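Local coordinates for protein agmatine ureohydrolase (Thermoplasma volcanium GSS1, PDB 3PZL) that probably hydrolyses agmatine to putrescine and urea as a manganese-dependent member of the arginase family, with two manganese ions in each subunit, at residues P235-A240 against L249-V254. Residues are numbered along the deposited sequence; the frame is centred on the assembly and turned at random.
Sequences PAYAPA and LADTDV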
loop_
_atom_site.group_PDB
_atom_site.type_symbol
_atom_site.label_atom_id
_atom_site.label_comp_id
_atom_site.label_asym_id
_atom_site.label_seq_id
_atom_site.Cartn_x
_atom_site.Cartn_y
_atom_site.Cartn_z
ATOM N N PRO B 235 7.790 -8.401 -15.629
ATOM C CA PRO B 235 7.203 -7.737 -14.463
ATOM C C PRO B 235 6.244 -6.572 -14.746
ATOM O O PRO B 235 5.416 -6.225 -13.860
ATOM C CB PRO B 235 8.419 -7.250 -13.706
ATOM C CG PRO B 235 9.453 -8.277 -14.026
ATOM C CD PRO B 235 9.228 -8.664 -15.441
ATOM N N ALA B 236 6.313 -5.997 -15.947
ATOM C CA ALA B 236 5.345 -4.956 -16.319
ATOM C C ALA B 236 3.921 -5.496 -16.422
ATOM O O ALA B 236 2.956 -4.749 -16.230
ATOM C CB ALA B 236 5.720 -4.258 -17.625
ATOM N N TYR B 237 3.790 -6.777 -16.761
ATOM C CA TYR B 237 2.477 -7.382 -17.003
ATOM C C TYR B 237 2.059 -8.248 -15.847
ATOM O O TYR B 237 0.884 -8.385 -15.593
ATOM C CB TYR B 237 2.464 -8.211 -18.268
ATOM C CG TYR B 237 2.878 -7.485 -19.515
ATOM C CD1 TYR B 237 2.007 -6.627 -20.172
ATOM C CD2 TYR B 237 4.145 -7.671 -20.055
ATOM C CE1 TYR B 237 2.386 -5.979 -21.332
ATOM C CE2 TYR B 237 4.535 -7.033 -21.228
ATOM C CZ TYR B 237 3.655 -6.192 -21.860
ATOM O OH TYR B 237 4.044 -5.577 -23.038
ATOM N N ALA B 238 3.023 -8.808 -15.137
ATOM C CA ALA B 238 2.762 -9.612 -13.932
ATOM C C ALA B 238 3.636 -9.098 -12.769
ATOM O O ALA B 238 4.612 -9.738 -12.400
ATOM C CB ALA B 238 3.080 -11.076 -14.220
ATOM N N PRO B 239 3.328 -7.917 -12.222
ATOM C CA PRO B 239 4.127 -7.284 -11.157
ATOM C C PRO B 239 4.266 -8.101 -9.869
ATOM O O PRO B 239 5.180 -7.859 -9.081
ATOM C CB PRO B 239 3.311 -6.031 -10.811
ATOM C CG PRO B 239 2.471 -5.763 -11.993
ATOM C CD PRO B 239 2.190 -7.072 -12.636
ATOM N N ALA B 240 3.356 -9.027 -9.636
ATOM C CA ALA B 240 3.236 -9.644 -8.324
ATOM C C ALA B 240 3.771 -11.083 -8.301
ATOM O O ALA B 240 3.408 -11.875 -7.449
ATOM C CB ALA B 240 1.823 -9.621 -7.911
ATOM N N LEU B 249 8.881 -12.117 -21.076
ATOM C CA LEU B 249 7.999 -12.278 -22.221
ATOM C C LEU B 249 6.828 -11.337 -22.101
ATOM O O LEU B 249 6.493 -10.874 -21.002
ATOM C CB LEU B 249 7.443 -13.711 -22.277
ATOM C CG LEU B 249 8.418 -14.866 -22.066
ATOM C CD1 LEU B 249 7.682 -16.167 -21.750
ATOM C CD2 LEU B 249 9.338 -14.983 -23.283
ATOM N N ALA B 250 6.190 -11.067 -23.239
ATOM C CA ALA B 250 5.008 -10.217 -23.251
ATOM C C ALA B 250 3.819 -11.041 -22.775
ATOM O O ALA B 250 3.786 -12.240 -22.960
ATOM C CB ALA B 250 4.782 -9.651 -24.650
ATOM N N ASP B 251 2.843 -10.405 -22.164
ATOM C CA ASP B 251 1.634 -11.125 -21.757
ATOM C C ASP B 251 0.994 -11.791 -22.974
ATOM O O ASP B 251 0.604 -12.952 -22.915
ATOM C CB ASP B 251 0.663 -10.185 -21.027
ATOM C CG ASP B 251 0.232 -9.002 -21.891
ATOM O OD1 ASP B 251 0.819 -8.817 -23.000
ATOM O OD2 ASP B 251 -0.713 -8.259 -21.458
ATOM N N THR B 252 0.936 -11.066 -24.084
ATOM C CA THR B 252 0.553 -11.646 -25.371
ATOM C C THR B 252 1.371 -12.861 -25.843
ATOM O O THR B 252 0.857 -13.705 -26.567
ATOM C CB THR B 252 0.627 -10.578 -26.443
ATOM O OG1 THR B 252 1.847 -9.817 -26.269
ATOM C CG2 THR B 252 -0.573 -9.645 -26.252
ATOM N N ASP B 253 2.643 -12.954 -25.458
ATOM C CA ASP B 253 3.455 -14.096 -25.896
ATOM C C ASP B 253 2.918 -15.378 -25.263
ATOM O O ASP B 253 2.915 -16.422 -25.909
ATOM C CB ASP B 253 4.956 -13.942 -25.582
ATOM C CG ASP B 253 5.683 -12.917 -26.487
ATOM O OD1 ASP B 253 5.362 -12.760 -27.707
ATOM O OD2 ASP B 253 6.608 -12.252 -25.949
ATOM N N VAL B 254 2.450 -15.296 -24.018
ATOM C CA VAL B 254 2.019 -16.470 -23.316
ATOM C C VAL B 254 0.657 -16.837 -23.830
ATOM O O VAL B 254 0.290 -18.018 -23.851
ATOM C CB VAL B 254 2.023 -16.263 -21.801
ATOM C CG1 VAL B 254 1.426 -17.430 -21.078
ATOM C CG2 VAL B 254 3.445 -16.060 -21.307
#
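Tyr237 and Asp251 mark the closest backbone approach, 6.1 Å between their CA atoms, where an irregular loop following strand 223-229 meets the first turn of helix 251-261. Tyr237 supplies all of the buried surface on the 235-240 side, 84 of the 159 Å² summed over both, and no hydrogen bond joins the segments. The Asp251 carboxylate stacks on the Tyr237 ring, the two planes 22° apart, with OD2 3.4 Å from Tyr237 CD1 and OD1 3.6 Å from CE1. Tyr237 CG stands anti to its own carbonyl carbon (chi1 -56°), a setting that carries the ring across to the helix start. The backbone N of Asp251 lies over a ring face, displaced toward the rim, while Ala250 CA approaches obliquely, 3.8 Å from Tyr237 CE2.

Ala250 is the N-cap residue. Its N donates to Asp253 OD2 (3.0 Å) from above the carboxylate plane: half of a capping box, since alanine has no side-chain acceptor to complete it. Ala250 O accepts from Asp253 N (2.8 Å). Beyond the segments, Asp251 OD2 accepts a hydrogen bond from Phe247 N of a second subunit, and Tyr237 also packs on Asp234 of that subunit, placing the stack at a subunit interface. Contact between segments therefore rests on van der Waals packing, while Asp251 OD2 also lies close to the like-charged Asp234 OD1 of the second subunit, which may raise one carboxylate's proton affinity.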